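Long-range contacts in oxidoreductase, Gfo/Idh/MocA family (Pseudomonas syringae pv. tomato, PDB 3DTY), which probably catalyses the nicotinamide-dependent oxidation or reduction of a small, perhaps sugar-like, substrate and also binds magnesium ions: residues Val89-Pro94 / Val112-Pro117; Cys229-Phe234 / Ser380-Ser385; Pro290-Phe295 / Ala302-Arg307. All coordinates share one frame; numbering follows the deposited sequence.

Interaction 1: residues Val89-Pro94 / Val112-Pro117; sequences VSIATP and VVCEKP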
loop_
_atom_site.group_PDB
_atom_site.type_symbol
_atom_site.label_atom_id
_atom_site.label_comp_id
_atom_site.label_asym_id
_atom_site.label_seq_id
_atom_site.Cartn_x
_atom_site.Cartn_y
_atom_site.Cartn_z
ATOM N N VAL A 89 -27.444 -20.426 24.160
ATOM C CA VAL A 89 -27.065 -19.251 24.937
ATOM C C VAL A 89 -25.650 -18.772 24.614
ATOM O O VAL A 89 -24.737 -19.576 24.412
ATOM C CB VAL A 89 -27.165 -19.530 26.463
ATOM C CG1 VAL A 89 -26.239 -20.675 26.853
ATOM C CG2 VAL A 89 -26.814 -18.287 27.248
ATOM N N SER A 90 -25.487 -17.455 24.547
ATOM C CA SER A 90 -24.186 -16.855 24.283
ATOM C C SER A 90 -23.738 -16.189 25.575
ATOM O O SER A 90 -24.472 -15.401 26.164
ATOM C CB SER A 90 -24.287 -15.829 23.155
ATOM O OG SER A 90 -24.487 -16.478 21.909
ATOM N N ILE A 91 -22.530 -16.526 26.006
ATOM C CA ILE A 91 -21.957 -16.015 27.243
ATOM C C ILE A 91 -21.005 -14.867 26.925
ATOM O O ILE A 91 -20.012 -15.056 26.232
ATOM C CB ILE A 91 -21.180 -17.150 27.976
ATOM C CG1 ILE A 91 -22.093 -18.368 28.160
ATOM C CG2 ILE A 91 -20.675 -16.671 29.326
ATOM C CD1 ILE A 91 -21.359 -19.624 28.593
ATOM N N ALA A 92 -21.311 -13.679 27.431
ATOM C CA ALA A 92 -20.468 -12.524 27.171
ATOM C C ALA A 92 -20.025 -11.838 28.459
ATOM O O ALA A 92 -19.703 -10.656 28.468
ATOM C CB ALA A 92 -21.196 -11.537 26.265
ATOM N N THR A 93 -20.008 -12.594 29.545
ATOM C CA THR A 93 -19.591 -12.070 30.834
ATOM C C THR A 93 -18.064 -12.143 30.920
ATOM O O THR A 93 -17.405 -12.680 30.025
ATOM C CB THR A 93 -20.216 -12.904 31.971
ATOM O OG1 THR A 93 -20.057 -14.296 31.674
ATOM C CG2 THR A 93 -21.702 -12.594 32.115
ATOM N N PRO A 94 -17.476 -11.583 31.989
ATOM C CA PRO A 94 -16.017 -11.622 32.132
ATOM C C PRO A 94 -15.419 -13.037 32.062
ATOM O O PRO A 94 -16.011 -14.004 32.547
ATOM C CB PRO A 94 -15.780 -10.926 33.475
ATOM C CG PRO A 94 -17.121 -11.012 34.182
ATOM C CD PRO A 94 -18.090 -10.796 33.068
ATOM N N VAL A 112 -24.055 -23.937 23.467
ATOM C CA VAL A 112 -23.363 -22.738 23.919
ATOM C C VAL A 112 -22.470 -22.068 22.883
ATOM O O VAL A 112 -21.873 -22.718 22.025
ATOM C CB VAL A 112 -22.471 -23.057 25.147
ATOM C CG1 VAL A 112 -21.803 -21.789 25.669
ATOM C CG2 VAL A 112 -23.303 -23.704 26.232
ATOM N N VAL A 113 -22.410 -20.749 22.965
ATOM C CA VAL A 113 -21.525 -19.958 22.125
ATOM C C VAL A 113 -20.837 -19.124 23.193
ATOM O O VAL A 113 -21.465 -18.281 23.822
ATOM C CB VAL A 113 -22.276 -19.051 21.150
ATOM C CG1 VAL A 113 -21.293 -18.105 20.478
ATOM C CG2 VAL A 113 -22.979 -19.894 20.099
ATOM N N CYS A 114 -19.559 -19.400 23.421
ATOM C CA CYS A 114 -18.811 -18.707 24.454
ATOM C C CYS A 114 -17.782 -17.741 23.902
ATOM O O CYS A 114 -17.042 -18.062 22.970
ATOM C CB CYS A 114 -18.118 -19.725 25.365
ATOM S SG CYS A 114 -17.403 -19.016 26.883
ATOM N N GLU A 115 -17.757 -16.545 24.476
ATOM C CA GLU A 115 -16.800 -15.531 24.076
ATOM C C GLU A 115 -15.472 -16.115 24.529
ATOM O O GLU A 115 -15.376 -16.632 25.643
ATOM C CB GLU A 115 -17.084 -14.221 24.818
ATOM C CG GLU A 115 -16.089 -13.091 24.558
ATOM C CD GLU A 115 -16.091 -12.618 23.109
ATOM O OE1 GLU A 115 -17.156 -12.685 22.465
ATOM O OE2 GLU A 115 -15.036 -12.157 22.618
ATOM N N LYS A 116 -14.455 -16.082 23.676
ATOM C CA LYS A 116 -13.182 -16.630 24.106
ATOM C C LYS A 116 -12.655 -15.771 25.251
ATOM O O LYS A 116 -13.013 -14.602 25.379
ATOM C CB LYS A 116 -12.175 -16.698 22.941
ATOM C CG LYS A 116 -12.357 -15.662 21.848
ATOM C CD LYS A 116 -11.748 -14.330 22.223
ATOM C CE LYS A 116 -10.230 -14.428 22.290
ATOM N NZ LYS A 116 -9.639 -13.134 22.702
ATOM N N PRO A 117 -11.856 -16.371 26.144
ATOM C CA PRO A 117 -11.478 -17.780 26.044
ATOM C C PRO A 117 -12.574 -18.664 26.626
ATOM O O PRO A 117 -13.475 -18.186 27.312
ATOM C CB PRO A 117 -10.200 -17.843 26.859
ATOM C CG PRO A 117 -10.518 -16.912 27.989
ATOM C CD PRO A 117 -11.161 -15.724 27.274
#
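Ile-91 turns CG1 anti to its carbonyl carbon (chi1 -53°) and then runs on extended, which carries CD1 to within 3.7 Å of CG1 of Val-112; that methyl is itself set anti to the valine backbone N (chi1 -177°). The two side chains cross obliquely, two residues out of register, on the sheet face they share with Val-89 and Cys-114. On the other face Ser-90 OG rests 3.5 Å from CB of Val-113, but its polar partners lie elsewhere: Tyr-338 and Trp-15 both hydrogen-bond this buried hydroxyl. Three backbone bonds join the parallel strands: Val-113 N to Val-89 O (3.0 Å), Ile-91 N to Val-113 O (3.0 Å) and, where the second strand gives way to loop, Glu-115 N to Ile-91 O (3.2 Å). Beyond them Glu-115 bends at chi2, and its OE1 is hydrogen-bonded by His-30. Helix 98-107 covers the Ile-91 face and helix 330-349 packs on Val-113. Strand 88-92, helix 98-107 and strand 111-114 form a beta-alpha-beta unit of the Rossmann fold, and Glu-115, Lys-116 and cis-Pro-117 match the Glu-Lys-Pro motif of Gfo/Idh/MocA enzymes.

Interaction 2: residues Cys229-Phe234 / Ser380-Ser385; sequences CSRQSF and SADNDS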
loop_
_atom_site.group_PDB
_atom_site.type_symbol
_atom_site.label_atom_id
_atom_site.label_comp_id
_atom_site.label_asym_id
_atom_site.label_seq_id
_atom_site.Cartn_x
_atom_site.Cartn_y
_atom_site.Cartn_z
ATOM N N CYS A 229 8.119 -20.046 24.669
ATOM C CA CYS A 229 7.532 -18.727 24.728
ATOM C C CYS A 229 8.328 -17.825 25.650
ATOM O O CYS A 229 8.832 -18.250 26.692
ATOM C CB CYS A 229 6.082 -18.814 25.219
ATOM S SG CYS A 229 5.215 -17.222 25.333
ATOM N N SER A 230 8.446 -16.578 25.228
ATOM C CA SER A 230 9.123 -15.550 25.978
ATOM C C SER A 230 8.081 -14.446 26.103
ATOM O O SER A 230 7.628 -13.903 25.096
ATOM C CB SER A 230 10.340 -15.049 25.203
ATOM O OG SER A 230 10.843 -13.863 25.774
ATOM N N ARG A 231 7.672 -14.127 27.327
ATOM C CA ARG A 231 6.677 -13.079 27.501
ATOM C C ARG A 231 7.187 -11.977 28.425
ATOM O O ARG A 231 7.996 -12.237 29.312
ATOM C CB ARG A 231 5.364 -13.674 28.040
ATOM C CG ARG A 231 5.423 -14.247 29.471
ATOM C CD ARG A 231 4.045 -14.763 29.919
ATOM N NE ARG A 231 4.051 -15.283 31.286
ATOM C CZ ARG A 231 2.967 -15.415 32.048
ATOM N NH1 ARG A 231 1.776 -15.063 31.589
ATOM N NH2 ARG A 231 3.074 -15.902 33.274
ATOM N N GLN A 232 6.722 -10.750 28.200
ATOM C CA GLN A 232 7.126 -9.602 29.017
ATOM C C GLN A 232 5.938 -8.756 29.460
ATOM O O GLN A 232 4.862 -8.792 28.849
ATOM C CB GLN A 232 8.065 -8.662 28.247
ATOM C CG GLN A 232 9.273 -9.298 27.581
ATOM C CD GLN A 232 8.903 -10.159 26.395
ATOM O OE1 GLN A 232 8.135 -9.745 25.524
ATOM N NE2 GLN A 232 9.452 -11.360 26.347
ATOM N N SER A 233 6.164 -7.986 30.521
ATOM C CA SER A 233 5.182 -7.055 31.062
ATOM C C SER A 233 5.882 -5.709 30.959
ATOM O O SER A 233 6.531 -5.278 31.912
ATOM C CB SER A 233 4.889 -7.341 32.534
ATOM O OG SER A 233 4.218 -8.576 32.701
ATOM N N PHE A 234 5.777 -5.064 29.800
ATOM C CA PHE A 234 6.425 -3.772 29.595
ATOM C C PHE A 234 5.854 -2.688 30.493
ATOM O O PHE A 234 6.560 -1.768 30.899
ATOM C CB PHE A 234 6.361 -3.395 28.118
ATOM C CG PHE A 234 7.376 -4.131 27.283
ATOM C CD1 PHE A 234 8.731 -3.848 27.422
ATOM C CD2 PHE A 234 6.991 -5.134 26.402
ATOM C CE1 PHE A 234 9.685 -4.549 26.699
ATOM C CE2 PHE A 234 7.946 -5.848 25.669
ATOM C CZ PHE A 234 9.294 -5.550 25.822
ATOM N N SER A 380 6.051 -22.394 29.440
ATOM C CA SER A 380 7.368 -22.155 28.863
ATOM C C SER A 380 7.924 -20.819 29.355
ATOM O O SER A 380 9.053 -20.753 29.842
ATOM C CB SER A 380 7.306 -22.150 27.337
ATOM O OG SER A 380 8.588 -21.881 26.806
ATOM N N ALA A 381 7.109 -19.771 29.235
ATOM C CA ALA A 381 7.482 -18.420 29.652
ATOM C C ALA A 381 7.881 -18.334 31.121
ATOM O O ALA A 381 8.851 -17.659 31.461
ATOM C CB ALA A 381 6.338 -17.448 29.365
ATOM N N ASP A 382 7.134 -19.005 31.995
ATOM C CA ASP A 382 7.450 -18.994 33.422
ATOM C C ASP A 382 8.740 -19.765 33.688
ATOM O O ASP A 382 9.332 -19.645 34.753
ATOM C CB ASP A 382 6.317 -19.619 34.254
ATOM C CG ASP A 382 5.097 -18.715 34.384
ATOM O OD1 ASP A 382 5.231 -17.483 34.236
ATOM O OD2 ASP A 382 3.994 -19.242 34.656
ATOM N N ASN A 383 9.178 -20.562 32.720
ATOM C CA ASN A 383 10.394 -21.344 32.894
ATOM C C ASN A 383 11.504 -20.947 31.936
ATOM O O ASN A 383 12.198 -21.785 31.365
ATOM C CB ASN A 383 10.063 -22.829 32.781
ATOM C CG ASN A 383 9.361 -23.346 34.021
ATOM O OD1 ASN A 383 9.988 -23.511 35.071
ATOM N ND2 ASN A 383 8.049 -23.574 33.920
ATOM N N ASP A 384 11.645 -19.635 31.791
ATOM C CA ASP A 384 12.639 -18.982 30.954
ATOM C C ASP A 384 12.726 -19.446 29.508
ATOM O O ASP A 384 13.817 -19.580 28.956
ATOM C CB ASP A 384 14.017 -19.063 31.615
ATOM C CG ASP A 384 14.960 -17.972 31.123
ATOM O OD1 ASP A 384 14.462 -16.932 30.636
ATOM O OD2 ASP A 384 16.191 -18.146 31.234
ATOM N N SER A 385 11.565 -19.682 28.901
ATOM C CA SER A 385 11.472 -20.068 27.497
ATOM C C SER A 385 12.052 -21.420 27.113
ATOM O O SER A 385 12.550 -21.591 26.003
ATOM C CB SER A 385 12.112 -18.978 26.629
ATOM O OG SER A 385 11.537 -17.711 26.907
HETATM O O HOH W 1 9.859 -15.237 29.363
HETATM O O HOH W 2 6.603 -15.353 32.772
#
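Arg-231 and Asp-382 form a salt bridge in which NH2 of the arginine meets OD1 of the aspartate at 2.8 Å. The carboxylate oxygen is approached on its syn side, somewhat out of the carboxylate plane, and lies near the edge of the guanidinium, with the two planes turned 62° apart. A water bridges the pair, accepting from Arg-231 NE and donating to the same OD1. Behind the charged ends, the methyl of Ala-381 presses on the aliphatic shaft of the arginine, CB lying 3.3 Å from Arg-231 CG. The shaft runs straight from CG to NE, but its start is placed between backbone N and carbonyl carbon (chi1 67°), and this directs the chain along Ala-381 to the aspartate.

Two serines hold the strand backbone at Cys-229. Cys-229 N donates to Ser-380 OG (2.9 Å), and that hydroxyl is itself hydrogen-bonded to Ile-386 O. Cys-229 O accepts from Ser-385 OG (2.8 Å), which comes from above the carbonyl plane rather than along a lone pair. Ser-385 is in turn positioned by the turn that ends the helix: Ser-380 O accepts from both Ser-385 N and Asn-383 N, which reach it from opposite faces of its plane.

Farther out, Arg-231 NH1 has a second ionic partner in Glu-242 and also donates to Pro-200 O. The contact fastens the end of helix 364-382 to strand 224-232, which strand 244-251 flanks in the sheet; Asp-384 reaches Arg-226 of a second subunit in a salt bridge.

Interaction 3: residues Pro290-Phe295 / Ala302-Arg307; sequences PNQLSF and AQILER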
loop_
_atom_site.group_PDB
_atom_site.type_symbol
_atom_site.label_atom_id
_atom_site.label_comp_id
_atom_site.label_asym_id
_atom_site.label_seq_id
_atom_site.Cartn_x
_atom_site.Cartn_y
_atom_site.Cartn_z
ATOM N N PRO A 290 -9.275 -7.240 5.368
ATOM C CA PRO A 290 -9.898 -8.563 5.263
ATOM C C PRO A 290 -10.353 -9.040 3.894
ATOM O O PRO A 290 -10.495 -10.236 3.683
ATOM C CB PRO A 290 -11.062 -8.458 6.237
ATOM C CG PRO A 290 -11.535 -7.043 5.972
ATOM C CD PRO A 290 -10.215 -6.283 5.982
ATOM N N ASN A 291 -10.568 -8.111 2.969
ATOM C CA ASN A 291 -11.059 -8.451 1.637
ATOM C C ASN A 291 -9.986 -8.754 0.588
ATOM O O ASN A 291 -10.296 -9.026 -0.574
ATOM C CB ASN A 291 -11.990 -7.338 1.159
ATOM C CG ASN A 291 -13.138 -7.089 2.135
ATOM O OD1 ASN A 291 -13.421 -5.946 2.518
ATOM N ND2 ASN A 291 -13.800 -8.164 2.545
ATOM N N GLN A 292 -8.725 -8.707 0.998
ATOM C CA GLN A 292 -7.643 -9.035 0.086
ATOM C C GLN A 292 -6.811 -10.145 0.702
ATOM O O GLN A 292 -6.755 -10.300 1.919
ATOM C CB GLN A 292 -6.745 -7.830 -0.216
ATOM C CG GLN A 292 -7.378 -6.764 -1.109
ATOM C CD GLN A 292 -8.311 -5.847 -0.345
ATOM O OE1 GLN A 292 -7.910 -5.208 0.634
ATOM N NE2 GLN A 292 -9.559 -5.776 -0.785
ATOM N N LEU A 293 -6.182 -10.917 -0.167
ATOM C CA LEU A 293 -5.339 -12.026 0.231
ATOM C C LEU A 293 -4.143 -12.006 -0.713
ATOM O O LEU A 293 -4.317 -12.079 -1.930
ATOM C CB LEU A 293 -6.111 -13.337 0.071
ATOM C CG LEU A 293 -5.351 -14.640 0.303
ATOM C CD1 LEU A 293 -4.974 -14.766 1.773
ATOM C CD2 LEU A 293 -6.217 -15.810 -0.141
ATOM N N SER A 294 -2.939 -11.883 -0.163
ATOM C CA SER A 294 -1.737 -11.872 -0.995
ATOM C C SER A 294 -1.296 -13.298 -1.326
ATOM O O SER A 294 -1.267 -14.162 -0.452
ATOM C CB SER A 294 -0.593 -11.142 -0.289
ATOM O OG SER A 294 0.596 -11.204 -1.067
ATOM N N PHE A 295 -0.963 -13.539 -2.592
ATOM C CA PHE A 295 -0.520 -14.857 -3.051
ATOM C C PHE A 295 0.787 -14.633 -3.801
ATOM O O PHE A 295 0.801 -14.041 -4.880
ATOM C CB PHE A 295 -1.587 -15.470 -3.961
ATOM C CG PHE A 295 -1.234 -16.833 -4.498
ATOM C CD1 PHE A 295 -0.738 -17.827 -3.652
ATOM C CD2 PHE A 295 -1.431 -17.133 -5.847
ATOM C CE1 PHE A 295 -0.440 -19.099 -4.139
ATOM C CE2 PHE A 295 -1.136 -18.406 -6.349
ATOM C CZ PHE A 295 -0.640 -19.392 -5.492
ATOM N N ALA A 302 3.751 -11.225 -7.918
ATOM C CA ALA A 302 2.907 -11.335 -6.737
ATOM C C ALA A 302 1.461 -11.166 -7.186
ATOM O O ALA A 302 1.187 -10.507 -8.197
ATOM C CB ALA A 302 3.267 -10.250 -5.733
ATOM N N GLN A 303 0.538 -11.757 -6.437
ATOM C CA GLN A 303 -0.873 -11.651 -6.768
ATOM C C GLN A 303 -1.718 -11.223 -5.575
ATOM O O GLN A 303 -1.394 -11.516 -4.420
ATOM C CB GLN A 303 -1.398 -12.989 -7.288
ATOM C CG GLN A 303 -0.889 -13.380 -8.654
ATOM C CD GLN A 303 -1.344 -14.764 -9.055
ATOM O OE1 GLN A 303 -0.698 -15.767 -8.732
ATOM N NE2 GLN A 303 -2.471 -14.834 -9.752
ATOM N N ILE A 304 -2.812 -10.531 -5.871
ATOM C CA ILE A 304 -3.735 -10.088 -4.841
ATOM C C ILE A 304 -5.116 -10.622 -5.182
ATOM O O ILE A 304 -5.709 -10.221 -6.189
ATOM C CB ILE A 304 -3.828 -8.544 -4.766
ATOM C CG1 ILE A 304 -2.467 -7.952 -4.376
ATOM C CG2 ILE A 304 -4.900 -8.138 -3.762
ATOM C CD1 ILE A 304 -1.962 -8.411 -3.022
ATOM N N LEU A 305 -5.619 -11.533 -4.353
ATOM C CA LEU A 305 -6.952 -12.089 -4.552
ATOM C C LEU A 305 -7.949 -11.225 -3.794
ATOM O O LEU A 305 -7.674 -10.760 -2.688
ATOM C CB LEU A 305 -7.033 -13.537 -4.051
ATOM C CG LEU A 305 -6.334 -14.588 -4.922
ATOM C CD1 LEU A 305 -4.844 -14.315 -4.965
ATOM C CD2 LEU A 305 -6.600 -15.979 -4.373
ATOM N N GLU A 306 -9.115 -11.036 -4.399
ATOM C CA GLU A 306 -10.166 -10.209 -3.833
ATOM C C GLU A 306 -11.414 -11.004 -3.474
ATOM O O GLU A 306 -11.833 -11.886 -4.217
ATOM C CB GLU A 306 -10.550 -9.112 -4.839
ATOM C CG GLU A 306 -9.534 -7.977 -4.991
ATOM C CD GLU A 306 -9.774 -6.841 -4.009
ATOM O OE1 GLU A 306 -10.800 -6.871 -3.286
ATOM O OE2 GLU A 306 -8.945 -5.909 -3.968
ATOM N N ARG A 307 -12.006 -10.681 -2.330
ATOM C CA ARG A 307 -13.228 -11.338 -1.891
ATOM C C ARG A 307 -14.278 -11.223 -2.995
ATOM O O ARG A 307 -14.347 -10.207 -3.691
ATOM C CB ARG A 307 -13.781 -10.657 -0.633
ATOM C CG ARG A 307 -15.116 -11.238 -0.136
ATOM C CD ARG A 307 -15.804 -10.284 0.845
ATOM N NE ARG A 307 -16.302 -9.075 0.181
ATOM C CZ ARG A 307 -17.397 -9.032 -0.577
ATOM N NH1 ARG A 307 -18.126 -10.130 -0.768
ATOM N NH2 ARG A 307 -17.769 -7.892 -1.153
#
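Gln-292 and Glu-306 face each other as a non-hydrogen-bonded pair of an antiparallel ladder, and their side chains run side by side. From the glutamine's CB, 4.0 Å from CG2 of Ile-304, the chain moves to CG, which lies 3.4 Å from Glu-306 OE2. A bend at chi2 (80°) then brings the amide beside the Glu-306 carboxylate, where NE2 of Gln-292 donates to OE1 of Glu-306 at 3.0 Å. This bond is fairly straight and lies in the plane of the amide, yet it meets OE1 from above the carboxylate plane, and the two planes are turned 48° apart. Glu-306 is bent at its own chi2, which brings its head alongside the amide.

The opposite face is apolar near its middle, where Phe-295 CB packs 3.6 Å from Leu-305 CD1. Nearer the hairpin loop, Gln-303 stretches alongside the phenylalanine and sets OE1 3.3 Å from ring atom CD2. At the far end Asn-291 ND2 sits beside the Arg-307 shaft, 3.4 Å from CD, while the guanidinium turns to Asp-320 and to the carbonyls of Ile-322, Gly-323 and His-326. The backbone ladder closes reciprocal bonds at Leu-293 with Leu-305 and at Phe-295 with Gln-303, and Arg-307 N adds a last one to Asn-291 O.

Helix 149-159 covers the leucine and phenylalanine face through Leu-150 and Met-157, and strand 281-286 continues the sheet beyond strand 292-297. On the other side strand 302-306 pairs antiparallel with a strand of a third subunit, carrying the sheet across the interface.

Overall arrangement
Interaction 1 is the buried one, its centre about 11 Å from that of the chain, in the parallel sheet of the Rossmann domain; interactions 2 and 3 are only partly buried and belong to the C-terminal alpha/beta domain. Those two share one mixed sheet but lie toward its two ends, about 26 Å apart at their nearest atoms: 229-234 with 380-385 ties a strand to a helix end, whereas 290-295 with 302-307 pairs neighbouring strands of a hairpin. Chemistry follows place. Backbone bonds between parallel strands and aliphatic contacts dominate the interior, a salt bridge, serine hydroxyls and water serve the helix end, and the hairpin adds polar side-chain pairs to its ladder. Both peripheral contacts also touch other subunits.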